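Local coordinates for protein pyruvate kinase 1 (Trypanosoma brucei brucei, PDB 4KCW) that catalyses the last step of glycolysis, transfer of the phosphoryl group of phosphoenolpyruvate to ADP to give pyruvate and ATP, at residues F213-E218 with I240-G245; I234-K239 with A255-M260; I294-M299 with C327-G332; G474-V479 with T493-L498. All coordinates share one frame; numbering follows the deposited sequence. Where two conformers were deposited one is given.

Contact 1 (F213-E218 with I240-G245). With MG (magnesium ion), chain C; OXL (oxalate ion), chain E.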
loop_
_atom_site.group_PDB
_atom_site.type_symbol
_atom_site.label_atom_id
_atom_site.label_comp_id
_atom_site.label_asym_id
_atom_site.label_seq_id
_atom_site.Cartn_x
_atom_site.Cartn_y
_atom_site.Cartn_z
ATOM N N PHE A 213 -23.923 31.843 -5.736
ATOM C CA PHE A 213 -23.917 31.690 -7.207
ATOM C C PHE A 213 -22.600 32.051 -7.890
ATOM O O PHE A 213 -22.576 32.365 -9.078
ATOM C CB PHE A 213 -25.074 32.473 -7.863
ATOM C CG PHE A 213 -26.435 31.884 -7.590
ATOM C CD1 PHE A 213 -26.832 30.696 -8.208
ATOM C CD2 PHE A 213 -27.307 32.492 -6.661
ATOM C CE1 PHE A 213 -28.079 30.144 -7.935
ATOM C CE2 PHE A 213 -28.537 31.919 -6.354
ATOM C CZ PHE A 213 -28.930 30.754 -7.000
ATOM N N ILE A 214 -21.506 31.989 -7.155
ATOM C CA ILE A 214 -20.216 32.219 -7.770
ATOM C C ILE A 214 -20.016 31.248 -8.919
ATOM O O ILE A 214 -20.086 30.029 -8.733
ATOM C CB ILE A 214 -19.086 32.054 -6.755
ATOM C CG1 ILE A 214 -19.145 33.190 -5.734
ATOM C CG2 ILE A 214 -17.750 32.027 -7.462
ATOM C CD1 ILE A 214 -19.062 34.583 -6.353
ATOM N N ARG A 215 -19.805 31.762 -10.121
ATOM C CA ARG A 215 -19.526 30.890 -11.252
ATOM C C ARG A 215 -18.134 31.043 -11.883
ATOM O O ARG A 215 -17.750 30.240 -12.745
ATOM C CB ARG A 215 -20.629 30.982 -12.305
ATOM C CG ARG A 215 -20.934 32.384 -12.788
ATOM C CD ARG A 215 -22.422 32.544 -13.070
ATOM N NE ARG A 215 -23.083 33.247 -11.976
ATOM C CZ ARG A 215 -23.579 34.478 -12.071
ATOM N NH1 ARG A 215 -23.607 35.104 -13.245
ATOM N NH2 ARG A 215 -24.068 35.068 -10.998
ATOM N N THR A 216 -17.350 32.018 -11.409
ATOM C CA THR A 216 -15.977 32.238 -11.952
ATOM C C THR A 216 -15.051 32.858 -10.917
ATOM O O THR A 216 -15.498 33.613 -10.029
ATOM C CB THR A 216 -15.947 33.168 -13.210
ATOM O OG1 THR A 216 -16.413 34.475 -12.850
ATOM C CG2 THR A 216 -16.786 32.605 -14.360
ATOM N N ALA A 217 -13.751 32.640 -11.094
ATOM C CA ALA A 217 -12.785 33.321 -10.266
ATOM C C ALA A 217 -12.922 34.831 -10.389
ATOM O O ALA A 217 -12.836 35.538 -9.387
ATOM C CB ALA A 217 -11.382 32.877 -10.605
ATOM N N GLU A 218 -13.190 35.322 -11.608
ATOM C CA GLU A 218 -13.511 36.738 -11.809
ATOM C C GLU A 218 -14.590 37.240 -10.824
ATOM O O GLU A 218 -14.410 38.271 -10.170
ATOM C CB GLU A 218 -13.926 37.025 -13.268
ATOM C CG GLU A 218 -12.879 37.786 -14.089
ATOM C CD GLU A 218 -12.273 38.997 -13.350
ATOM O OE1 GLU A 218 -13.020 39.943 -13.013
ATOM O OE2 GLU A 218 -11.033 39.037 -13.168
ATOM N N ILE A 240 -20.945 27.223 -4.313
ATOM C CA ILE A 240 -21.114 26.511 -5.587
ATOM C C ILE A 240 -22.540 25.986 -5.701
ATOM O O ILE A 240 -23.031 25.261 -4.826
ATOM C CB ILE A 240 -20.151 25.314 -5.726
ATOM C CG1 ILE A 240 -18.704 25.748 -5.493
ATOM C CG2 ILE A 240 -20.307 24.664 -7.102
ATOM C CD1 ILE A 240 -18.275 26.874 -6.386
ATOM N N GLU A 241 -23.198 26.346 -6.791
ATOM C CA GLU A 241 -24.649 26.406 -6.818
ATOM C C GLU A 241 -25.179 26.150 -8.219
ATOM O O GLU A 241 -26.361 25.935 -8.390
ATOM C CB GLU A 241 -25.140 27.775 -6.326
ATOM C CG GLU A 241 -25.311 27.847 -4.838
ATOM C CD GLU A 241 -26.303 28.907 -4.405
ATOM O OE1 GLU A 241 -27.436 28.530 -4.044
ATOM O OE2 GLU A 241 -25.916 30.095 -4.314
ATOM N N ASN A 242 -24.304 26.180 -9.224
ATOM C CA ASN A 242 -24.729 25.849 -10.590
ATOM C C ASN A 242 -23.680 25.096 -11.385
ATOM O O ASN A 242 -22.557 24.856 -10.911
ATOM C CB ASN A 242 -25.138 27.109 -11.340
ATOM C CG ASN A 242 -24.100 28.202 -11.225
ATOM O OD1 ASN A 242 -22.906 27.940 -11.362
ATOM N ND2 ASN A 242 -24.526 29.385 -10.788
ATOM N N HIS A 243 -24.060 24.735 -12.605
ATOM C CA HIS A 243 -23.195 24.059 -13.563
ATOM C C HIS A 243 -21.823 24.695 -13.643
ATOM O O HIS A 243 -20.802 24.008 -13.570
ATOM C CB HIS A 243 -23.863 24.093 -14.937
ATOM C CG HIS A 243 -23.261 23.144 -15.921
ATOM N ND1 HIS A 243 -22.478 23.555 -16.936
ATOM C CD2 HIS A 243 -23.294 21.746 -15.986
ATOM C CE1 HIS A 243 -22.034 22.481 -17.622
ATOM N NE2 HIS A 243 -22.529 21.377 -17.037
ATOM N N GLN A 244 -21.798 26.008 -13.855
ATOM C CA GLN A 244 -20.569 26.736 -14.129
ATOM C C GLN A 244 -19.621 26.751 -12.909
ATOM O O GLN A 244 -18.394 26.607 -13.043
ATOM C CB GLN A 244 -20.916 28.175 -14.522
ATOM C CG GLN A 244 -20.809 28.479 -15.987
ATOM C CD GLN A 244 -20.514 29.951 -16.246
ATOM O OE1 GLN A 244 -21.351 30.818 -15.982
ATOM N NE2 GLN A 244 -19.302 30.244 -16.737
ATOM N N GLY A 245 -20.190 27.024 -11.740
ATOM C CA GLY A 245 -19.484 26.853 -10.487
ATOM C C GLY A 245 -18.733 25.534 -10.356
ATOM O O GLY A 245 -17.564 25.518 -9.943
HETATM MG MG MG C . -28.936 29.190 -2.983
HETATM C C1 OXL E . -27.975 27.855 -0.499
HETATM C C2 OXL E . -28.455 26.588 -1.246
HETATM O O1 OXL E . -27.409 27.752 0.642
HETATM O O2 OXL E . -28.988 26.785 -2.372
HETATM O O3 OXL E . -28.102 28.924 -1.143
HETATM O O4 OXL E . -28.244 25.445 -0.726
HETATM O O HOH W 1 -22.293 28.513 -8.179
HETATM O O HOH W 2 -27.974 31.189 -3.204
HETATM O O HOH W 3 -30.501 29.492 -1.868
#
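With CG of Phe213 and CG of Glu241 each turned beside its own backbone N and anti to the carbonyl carbon (chi1 -70° and -87°), the phenyl ring and the carboxylate come to lie one over the other. Glu241 OE2 sits above the ring centre, 3.6 Å from the plane of Phe213, and the two planes are 27° apart. That same oxygen takes a weak, bent hydrogen bond from Phe213 N at 3.0 Å and another from a water that also binds magnesium. Glu241 OE1 coordinates the ion at 1.9 Å, so each carboxylate oxygen has its own task and the rotation of the group is fixed. Asn242 ND2 stands at the ring edge, 3.7 Å from Phe213 CD1, while Asn242 OD1 caps the following helix by accepting from Gly245 N at 2.9 Å, nearly straight. A water joins Ile214 O to Glu241 N, the bond to the nitrogen being weak. Asp265 and chelating oxalate also bind the metal, a carboxylate-held magnesium site characteristic of the pyruvate kinase active centre at the C-terminal end of the TIM barrel.

Contact 2 (I234-K239 with A255-M260). With OXL (oxalate ion), chain E.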
loop_
_atom_site.group_PDB
_atom_site.type_symbol
_atom_site.label_atom_id
_atom_site.label_comp_id
_atom_site.label_asym_id
_atom_site.label_seq_id
_atom_site.Cartn_x
_atom_site.Cartn_y
_atom_site.Cartn_z
ATOM N N ILE A 234 -11.725 39.875 5.460
ATOM C CA ILE A 234 -12.921 39.071 5.559
ATOM C C ILE A 234 -12.846 37.875 4.611
ATOM O O ILE A 234 -12.420 38.006 3.469
ATOM C CB ILE A 234 -14.146 39.941 5.221
ATOM C CG1 ILE A 234 -14.187 41.148 6.194
ATOM C CG2 ILE A 234 -15.421 39.101 5.229
ATOM C CD1 ILE A 234 -15.312 42.134 5.961
ATOM N N LEU A 235 -13.185 36.694 5.110
ATOM C CA LEU A 235 -13.124 35.483 4.297
ATOM C C LEU A 235 -14.193 35.560 3.260
ATOM O O LEU A 235 -15.301 35.968 3.548
ATOM C CB LEU A 235 -13.375 34.249 5.149
ATOM C CG LEU A 235 -12.425 33.997 6.310
ATOM C CD1 LEU A 235 -12.676 32.598 6.830
ATOM C CD2 LEU A 235 -10.966 34.161 5.877
ATOM N N ILE A 236 -13.868 35.163 2.044
ATOM C CA ILE A 236 -14.882 34.885 1.053
ATOM C C ILE A 236 -15.015 33.386 0.846
ATOM O O ILE A 236 -14.099 32.721 0.303
ATOM C CB ILE A 236 -14.588 35.554 -0.314
ATOM C CG1 ILE A 236 -14.458 37.091 -0.161
ATOM C CG2 ILE A 236 -15.704 35.204 -1.287
ATOM C CD1 ILE A 236 -13.775 37.767 -1.337
ATOM N N ILE A 237 -16.140 32.858 1.301
ATOM C CA ILE A 237 -16.539 31.505 0.992
ATOM C C ILE A 237 -17.474 31.547 -0.229
ATOM O O ILE A 237 -18.574 32.126 -0.162
ATOM C CB ILE A 237 -17.295 30.896 2.200
ATOM C CG1 ILE A 237 -16.581 31.253 3.511
ATOM C CG2 ILE A 237 -17.500 29.402 2.031
ATOM C CD1 ILE A 237 -15.260 30.558 3.688
ATOM N N SER A 238 -17.025 30.979 -1.354
ATOM C CA SER A 238 -17.852 30.963 -2.563
ATOM C C SER A 238 -18.843 29.822 -2.507
ATOM O O SER A 238 -18.480 28.667 -2.243
ATOM C CB SER A 238 -16.992 30.846 -3.816
ATOM O OG SER A 238 -16.035 31.875 -3.869
ATOM N N LYS A 239 -20.101 30.138 -2.755
ATOM C CA LYS A 239 -21.132 29.126 -2.799
ATOM C C LYS A 239 -21.204 28.531 -4.194
ATOM O O LYS A 239 -21.379 29.264 -5.159
ATOM C CB LYS A 239 -22.465 29.749 -2.422
ATOM C CG LYS A 239 -22.517 30.220 -0.984
ATOM C CD LYS A 239 -23.787 31.020 -0.704
ATOM C CE LYS A 239 -25.044 30.171 -0.868
ATOM N NZ LYS A 239 -26.248 30.896 -0.375
ATOM N N ALA A 255 -9.164 31.306 -5.875
ATOM C CA ALA A 255 -9.453 32.712 -5.619
ATOM C C ALA A 255 -10.068 32.962 -4.250
ATOM O O ALA A 255 -10.043 34.095 -3.771
ATOM C CB ALA A 255 -10.339 33.306 -6.721
ATOM N N SER A 256 -10.669 31.919 -3.656
ATOM C CA SER A 256 -11.562 32.065 -2.487
ATOM C C SER A 256 -10.790 31.740 -1.230
ATOM O O SER A 256 -9.733 31.111 -1.302
ATOM C CB SER A 256 -12.745 31.091 -2.581
ATOM O OG SER A 256 -13.605 31.365 -3.671
ATOM N N ASN A 257 -11.399 31.995 -0.077
ATOM C CA ASN A 257 -10.850 31.508 1.197
ATOM C C ASN A 257 -11.387 30.156 1.566
ATOM O O ASN A 257 -10.928 29.547 2.548
ATOM C CB ASN A 257 -11.175 32.488 2.328
ATOM C CG ASN A 257 -10.498 33.836 2.140
ATOM O OD1 ASN A 257 -11.100 34.786 1.613
ATOM N ND2 ASN A 257 -9.202 33.872 2.410
ATOM N N GLY A 258 -12.464 29.756 0.880
ATOM C CA GLY A 258 -13.198 28.534 1.208
ATOM C C GLY A 258 -14.419 28.400 0.311
ATOM O O GLY A 258 -14.751 29.318 -0.445
ATOM N N ILE A 259 -15.172 27.328 0.512
ATOM C CA ILE A 259 -16.212 26.923 -0.406
ATOM C C ILE A 259 -17.373 26.383 0.395
ATOM O O ILE A 259 -17.184 25.721 1.449
ATOM C CB ILE A 259 -15.717 25.793 -1.336
ATOM C CG1 ILE A 259 -14.654 26.313 -2.301
ATOM C CG2 ILE A 259 -16.879 25.142 -2.088
ATOM C CD1 ILE A 259 -15.153 27.429 -3.182
ATOM N N MET A 260 -18.575 26.746 -0.033
ATOM C CA MET A 260 -19.764 26.035 0.381
ATOM C C MET A 260 -20.355 25.261 -0.788
ATOM O O MET A 260 -20.508 25.802 -1.889
ATOM C CB MET A 260 -20.800 26.996 0.900
ATOM C CG MET A 260 -22.047 26.291 1.384
ATOM S SD MET A 260 -23.379 27.450 1.673
ATOM C CE MET A 260 -22.683 28.556 2.908
HETATM C C1 OXL E . -27.975 27.855 -0.499
HETATM C C2 OXL E . -28.455 26.588 -1.246
HETATM O O1 OXL E . -27.409 27.752 0.642
HETATM O O2 OXL E . -28.988 26.785 -2.372
HETATM O O3 OXL E . -28.102 28.924 -1.143
HETATM O O4 OXL E . -28.244 25.445 -0.726
#
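Ile236 and Asn257 open the backbone pairing: Asn257 N donates to Ile236 O at 2.8 Å, and Gly258 N adds a weak second bond to that oxygen. Beyond them Ser238 is held through both of its backbone polar atoms, N donating to Gly258 O and O accepting from Met260 N at 2.9 Å. Two side-chain hydrogen bonds supplement this pattern. Asn257 turns its amide back, CG beside its own N and anti to the carbonyl carbon (chi1 -65°), and OD1 receives Ile236 N at 2.8 Å with an almost linear N-H, the donor tilted from the amide plane. The hydroxyls of Ser238 and Ser256 are hydrogen-bonded OG to OG, either being a possible donor, at 2.5 Å, so short that the exact length is doubtful; Ser256 OG is also bonded to Ile252 O. These parallel partners, strands 235-240 and 258-262, are neighbours in the eight-stranded TIM barrel. Among apolar contacts, Ile237 CG2 rests against the backbone of Ile259 and lies 4.2 Å from Met260 CB. The Leu235 and Asn257 side chains cross at about a right angle, Leu235 CD2 lying 3.8 Å from Asn257 CG. Lys239 and Met260 run side by side on the face they share with Ile237, Lys239 CG being 3.9 Å from Met260 SD. At the strand end Lys239 NZ donates to oxalate O3 at 2.8 Å and forms a salt bridge with Asp84.

Contact 3 (I294-M299 with C327-G332). With OXL (oxalate ion), chain E.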
loop_
_atom_site.group_PDB
_atom_site.type_symbol
_atom_site.label_atom_id
_atom_site.label_comp_id
_atom_site.label_asym_id
_atom_site.label_seq_id
_atom_site.Cartn_x
_atom_site.Cartn_y
_atom_site.Cartn_z
ATOM N N ILE A 294 -17.805 23.859 3.494
ATOM C CA ILE A 294 -19.031 23.751 4.230
ATOM C C ILE A 294 -20.004 23.005 3.369
ATOM O O ILE A 294 -20.215 23.356 2.212
ATOM C CB ILE A 294 -19.613 25.126 4.497
ATOM C CG1 ILE A 294 -18.594 26.012 5.205
ATOM C CG2 ILE A 294 -20.892 25.014 5.291
ATOM C CD1 ILE A 294 -19.128 27.402 5.475
ATOM N N CYS A 295 -20.526 21.916 3.896
ATOM C CA CYS A 295 -21.628 21.256 3.294
ATOM C C CYS A 295 -22.955 21.826 3.813
ATOM O O CYS A 295 -23.145 21.961 5.011
ATOM C CB CYS A 295 -21.544 19.780 3.577
ATOM S SG CYS A 295 -22.765 18.850 2.652
ATOM N N ALA A 296 -23.893 22.094 2.903
ATOM C CA ALA A 296 -25.114 22.831 3.244
ATOM C C ALA A 296 -26.403 22.260 2.614
ATOM O O ALA A 296 -26.388 21.735 1.493
ATOM C CB ALA A 296 -24.963 24.303 2.908
ATOM N N THR A 297 -27.479 22.279 3.407
ATOM C CA THR A 297 -28.856 22.391 2.931
ATOM C C THR A 297 -29.644 21.085 3.018
ATOM O O THR A 297 -29.274 20.081 2.419
ATOM C CB THR A 297 -28.977 22.987 1.529
ATOM O OG1 THR A 297 -28.489 24.347 1.537
ATOM C CG2 THR A 297 -30.458 22.975 1.082
ATOM N N GLN A 298 -30.734 21.118 3.779
ATOM C CA GLN A 298 -31.615 19.973 3.924
ATOM C C GLN A 298 -30.917 18.796 4.596
ATOM O O GLN A 298 -31.374 17.657 4.480
ATOM C CB GLN A 298 -32.184 19.538 2.578
ATOM C CG GLN A 298 -33.109 20.543 1.929
ATOM C CD GLN A 298 -33.835 19.960 0.716
ATOM O OE1 GLN A 298 -33.330 19.060 0.039
ATOM N NE2 GLN A 298 -35.056 20.404 0.503
ATOM N N MET A 299 -29.858 19.079 5.352
ATOM C CA MET A 299 -29.135 18.032 6.085
ATOM C C MET A 299 -29.976 17.344 7.174
ATOM O O MET A 299 -29.952 16.136 7.284
ATOM C CB MET A 299 -27.808 18.555 6.636
ATOM C CG MET A 299 -26.904 19.165 5.556
ATOM S SD MET A 299 -25.136 19.089 5.939
ATOM C CE MET A 299 -24.795 17.346 5.696
ATOM N N CYS A 327 -17.225 21.787 7.917
ATOM C CA CYS A 327 -18.435 22.288 8.542
ATOM C C CYS A 327 -19.636 21.674 7.934
ATOM O O CYS A 327 -19.710 21.517 6.701
ATOM C CB CYS A 327 -18.579 23.805 8.355
ATOM S SG CYS A 327 -17.246 24.782 9.036
ATOM N N VAL A 328 -20.688 21.613 8.739
ATOM C CA VAL A 328 -22.001 21.324 8.218
ATOM C C VAL A 328 -22.943 22.424 8.626
ATOM O O VAL A 328 -22.667 23.147 9.577
ATOM C CB VAL A 328 -22.509 19.957 8.717
ATOM C CG1 VAL A 328 -21.794 18.853 7.956
ATOM C CG2 VAL A 328 -22.238 19.803 10.215
ATOM N N MET A 329 -23.948 22.665 7.787
ATOM C CA MET A 329 -24.786 23.848 7.900
ATOM C C MET A 329 -26.281 23.517 8.104
ATOM O O MET A 329 -26.801 22.520 7.573
ATOM C CB MET A 329 -24.632 24.715 6.674
ATOM C CG MET A 329 -25.205 26.101 6.852
ATOM S SD MET A 329 -24.747 27.173 5.468
ATOM C CE MET A 329 -26.314 27.258 4.606
ATOM N N LEU A 330 -26.968 24.387 8.838
ATOM C CA LEU A 330 -28.414 24.306 8.980
ATOM C C LEU A 330 -29.028 25.568 8.445
ATOM O O LEU A 330 -28.483 26.668 8.641
ATOM C CB LEU A 330 -28.796 24.135 10.436
ATOM C CG LEU A 330 -28.286 22.830 11.014
ATOM C CD1 LEU A 330 -28.119 22.932 12.506
ATOM C CD2 LEU A 330 -29.219 21.687 10.638
ATOM N N SER A 331 -30.158 25.427 7.769
ATOM C CA SER A 331 -30.811 26.580 7.172
ATOM C C SER A 331 -32.204 26.835 7.740
ATOM O O SER A 331 -32.325 27.340 8.849
ATOM C CB SER A 331 -30.800 26.484 5.648
ATOM O OG SER A 331 -29.475 26.719 5.186
ATOM N N GLY A 332 -33.241 26.430 7.013
ATOM C CA GLY A 332 -34.595 26.409 7.561
ATOM C C GLY A 332 -34.691 25.806 8.957
ATOM O O GLY A 332 -35.476 26.284 9.794
HETATM C C1 OXL E . -27.975 27.855 -0.499
HETATM C C2 OXL E . -28.455 26.588 -1.246
HETATM O O1 OXL E . -27.409 27.752 0.642
HETATM O O2 OXL E . -28.988 26.785 -2.372
HETATM O O3 OXL E . -28.102 28.924 -1.143
HETATM O O4 OXL E . -28.244 25.445 -0.726
HETATM O O HOH W 4 -29.199 21.905 6.301
HETATM O O HOH W 5 -29.016 26.598 2.594
#
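A single water links Thr297, Ser331 and the bound oxalate, donating to Thr297 OG1 and to oxalate O1 and lying 2.6 Å from Ser331 OG. Thr297 OG1 itself donates to oxalate O4 at 2.5 Å. The hydroxyl is placed there by a first torsion that sets it beside the backbone N and opposite the carbonyl carbon (chi1 -64°). A second water bridges the backbones where the strands part, donating to Met329 O and accepting from Met299 N at 3.1 Å. Direct pairing lies further back: Cys295 N donates to Cys327 O at 2.9 Å, and Met329 N returns a weak bond to Cys295 O. The parallel strands 293-296 and 327-330, linked by helix 311-323, form the final beta-alpha-beta unit of the TIM barrel. Packing divides between the two faces. Ile294 CG1 touches Cys327 CB at 3.8 Å, and Met329, bent at its thioether, brings CE against Ala296 CB at 3.7 Å, with Met260 from the neighbouring strand against both residues. On the helix-covered face, Met299 crosses Val328 at about a right angle, SD meeting CG1 at 3.9 Å, and Ala320 and Met347 pack against both side chains.

Contact 4 (G474-V479 with T493-L498)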
loop_
_atom_site.group_PDB
_atom_site.type_symbol
_atom_site.label_atom_id
_atom_site.label_comp_id
_atom_site.label_asym_id
_atom_site.label_seq_id
_atom_site.Cartn_x
_atom_site.Cartn_y
_atom_site.Cartn_z
ATOM N N GLY A 474 1.264 15.807 32.875
ATOM C CA GLY A 474 1.950 14.619 32.423
ATOM C C GLY A 474 1.703 14.251 30.979
ATOM O O GLY A 474 2.373 13.371 30.455
ATOM N N ASP A 475 0.683 14.847 30.362
ATOM C CA ASP A 475 0.332 14.519 28.969
ATOM C C ASP A 475 1.187 15.286 27.995
ATOM O O ASP A 475 1.496 16.471 28.211
ATOM C CB ASP A 475 -1.130 14.823 28.687
ATOM C CG ASP A 475 -2.041 13.711 29.121
ATOM O OD1 ASP A 475 -1.611 12.530 29.058
ATOM O OD2 ASP A 475 -3.221 13.993 29.413
ATOM N N VAL A 476 1.530 14.639 26.895
ATOM C CA VAL A 476 2.273 15.307 25.869
ATOM C C VAL A 476 1.394 16.217 24.994
ATOM O O VAL A 476 0.273 15.855 24.634
ATOM C CB VAL A 476 3.038 14.318 24.990
ATOM C CG1 VAL A 476 3.765 15.083 23.894
ATOM C CG2 VAL A 476 4.042 13.532 25.845
ATOM N N VAL A 477 1.910 17.403 24.672
ATOM C CA VAL A 477 1.255 18.314 23.740
ATOM C C VAL A 477 2.254 18.723 22.676
ATOM O O VAL A 477 3.453 18.830 22.961
ATOM C CB VAL A 477 0.765 19.583 24.461
ATOM C CG1 VAL A 477 0.242 20.593 23.459
ATOM C CG2 VAL A 477 -0.310 19.223 25.471
ATOM N N VAL A 478 1.777 18.871 21.441
ATOM C CA VAL A 478 2.632 19.224 20.325
ATOM C C VAL A 478 2.452 20.719 20.017
ATOM O O VAL A 478 1.343 21.178 19.661
ATOM C CB VAL A 478 2.295 18.397 19.056
ATOM C CG1 VAL A 478 3.141 18.850 17.883
ATOM C CG2 VAL A 478 2.506 16.904 19.304
ATOM N N VAL A 479 3.517 21.480 20.241
ATOM C CA VAL A 479 3.454 22.924 20.270
ATOM C C VAL A 479 4.213 23.499 19.072
ATOM O O VAL A 479 5.411 23.180 18.862
ATOM C CB VAL A 479 4.118 23.453 21.539
ATOM C CG1 VAL A 479 4.147 24.980 21.532
ATOM C CG2 VAL A 479 3.415 22.899 22.772
ATOM N N THR A 493 8.805 23.033 16.127
ATOM C CA THR A 493 7.855 22.150 16.804
ATOM C C THR A 493 8.490 21.673 18.091
ATOM O O THR A 493 9.598 21.140 18.066
ATOM C CB THR A 493 7.588 20.857 16.000
ATOM O OG1 THR A 493 7.203 21.160 14.658
ATOM C CG2 THR A 493 6.481 20.016 16.669
ATOM N N ARG A 494 7.761 21.772 19.202
ATOM C CA ARG A 494 8.198 21.157 20.441
ATOM C C ARG A 494 7.196 20.097 20.901
ATOM O O ARG A 494 5.978 20.290 20.813
ATOM C CB ARG A 494 8.362 22.204 21.538
ATOM C CG ARG A 494 9.517 23.160 21.348
ATOM C CD ARG A 494 9.070 24.571 21.696
ATOM N NE ARG A 494 9.088 24.751 23.131
ATOM C CZ ARG A 494 8.284 25.550 23.806
ATOM N NH1 ARG A 494 8.404 25.612 25.123
ATOM N NH2 ARG A 494 7.412 26.321 23.176
ATOM N N LEU A 495 7.703 19.056 21.542
ATOM C CA LEU A 495 6.856 18.240 22.371
ATOM C C LEU A 495 7.057 18.570 23.831
ATOM O O LEU A 495 8.168 18.458 24.352
ATOM C CB LEU A 495 7.125 16.783 22.121
ATOM C CG LEU A 495 6.318 16.255 20.953
ATOM C CD1 LEU A 495 6.652 17.027 19.641
ATOM C CD2 LEU A 495 6.572 14.747 20.814
ATOM N N ILE A 496 5.945 18.781 24.512
ATOM C CA ILE A 496 5.907 19.405 25.841
ATOM C C ILE A 496 5.029 18.534 26.765
ATOM O O ILE A 496 3.896 18.211 26.429
ATOM C CB ILE A 496 5.239 20.806 25.737
ATOM C CG1 ILE A 496 6.113 21.737 24.930
ATOM C CG2 ILE A 496 4.957 21.384 27.099
ATOM C CD1 ILE A 496 7.569 21.550 25.233
ATOM N N TYR A 497 5.518 18.211 27.941
ATOM C CA TYR A 497 4.636 17.638 28.953
ATOM C C TYR A 497 3.948 18.751 29.680
ATOM O O TYR A 497 4.601 19.714 30.085
ATOM C CB TYR A 497 5.413 16.807 29.928
ATOM C CG TYR A 497 5.932 15.539 29.343
ATOM C CD1 TYR A 497 7.264 15.424 28.984
ATOM C CD2 TYR A 497 5.091 14.464 29.092
ATOM C CE1 TYR A 497 7.776 14.244 28.471
ATOM C CE2 TYR A 497 5.592 13.265 28.586
ATOM C CZ TYR A 497 6.948 13.169 28.284
ATOM O OH TYR A 497 7.483 12.019 27.766
ATOM N N LEU A 498 2.618 18.695 29.734
ATOM C CA LEU A 498 1.861 19.612 30.573
ATOM C C LEU A 498 2.404 19.597 32.004
ATOM O O LEU A 498 2.501 18.531 32.617
ATOM C CB LEU A 498 0.391 19.242 30.581
ATOM C CG LEU A 498 -0.467 19.807 29.462
ATOM C CD1 LEU A 498 -1.913 19.859 29.919
ATOM C CD2 LEU A 498 0.017 21.184 29.052
#
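The ring of Tyr497 presents its edge to Gly474, whose carbonyl O lies near the ring plane, 3.2 Å from CD2. At the other end the Arg494 guanidinium meets Val479 CG1 obliquely through NH2, the two side chains lying alongside each other and pointing the same way. Six backbone hydrogen bonds join the two segments. Val477 and Ile496 form one reciprocal pair, Val479 and Arg494 another, the latter with both N-O distances 2.8 Å and nearly straight N-H groups. Gly474 N to Leu498 O, at 3.0 Å and 175°, closes the far end. Apolar contacts fall on both faces. Val479 CG2, set beside its own N by a chi1 of 176°, abuts Ile496 CG1 at 3.6 Å, and Val477 CG2 meets Leu498 CG at 4.0 Å. On the reverse face Val478 CG1 touches Thr493 CG2 at 3.7 Å. This antiparallel hairpin forms one side of the five-stranded sheet of the C-terminal domain, with 492-497 its outermost strand within the chain: strand 476-481 pairs with strand 396-400, helix 377-392 covers the Val476 and Val478 face, helix 455-467 packs on Leu498 and Arg494, and strand 492-497 continues the sheet into a strand of the third subunit.

Overall arrangement
From the N terminus, contact 1 opens first, at 213-218, and contact 2 opens at 234-239 before contact 1 closes at 240-245; contact 2 then closes at 255-260, so the two loops cross. They also touch, Ile240 N lying 2.8 Å from Met260 O in a probable hydrogen bond. Contact 3 follows in series, closing the loop from 294-299 to 327-332 around a barrel helix, and its first strand adjoins the second of contact 2. These three join neighbouring barrel strands, or the loops at their C-terminal ends, around one oxalate. Contact 4 closes the short hairpin loop last, in the C-terminal domain, its centre about 34 Å or more from those of the others.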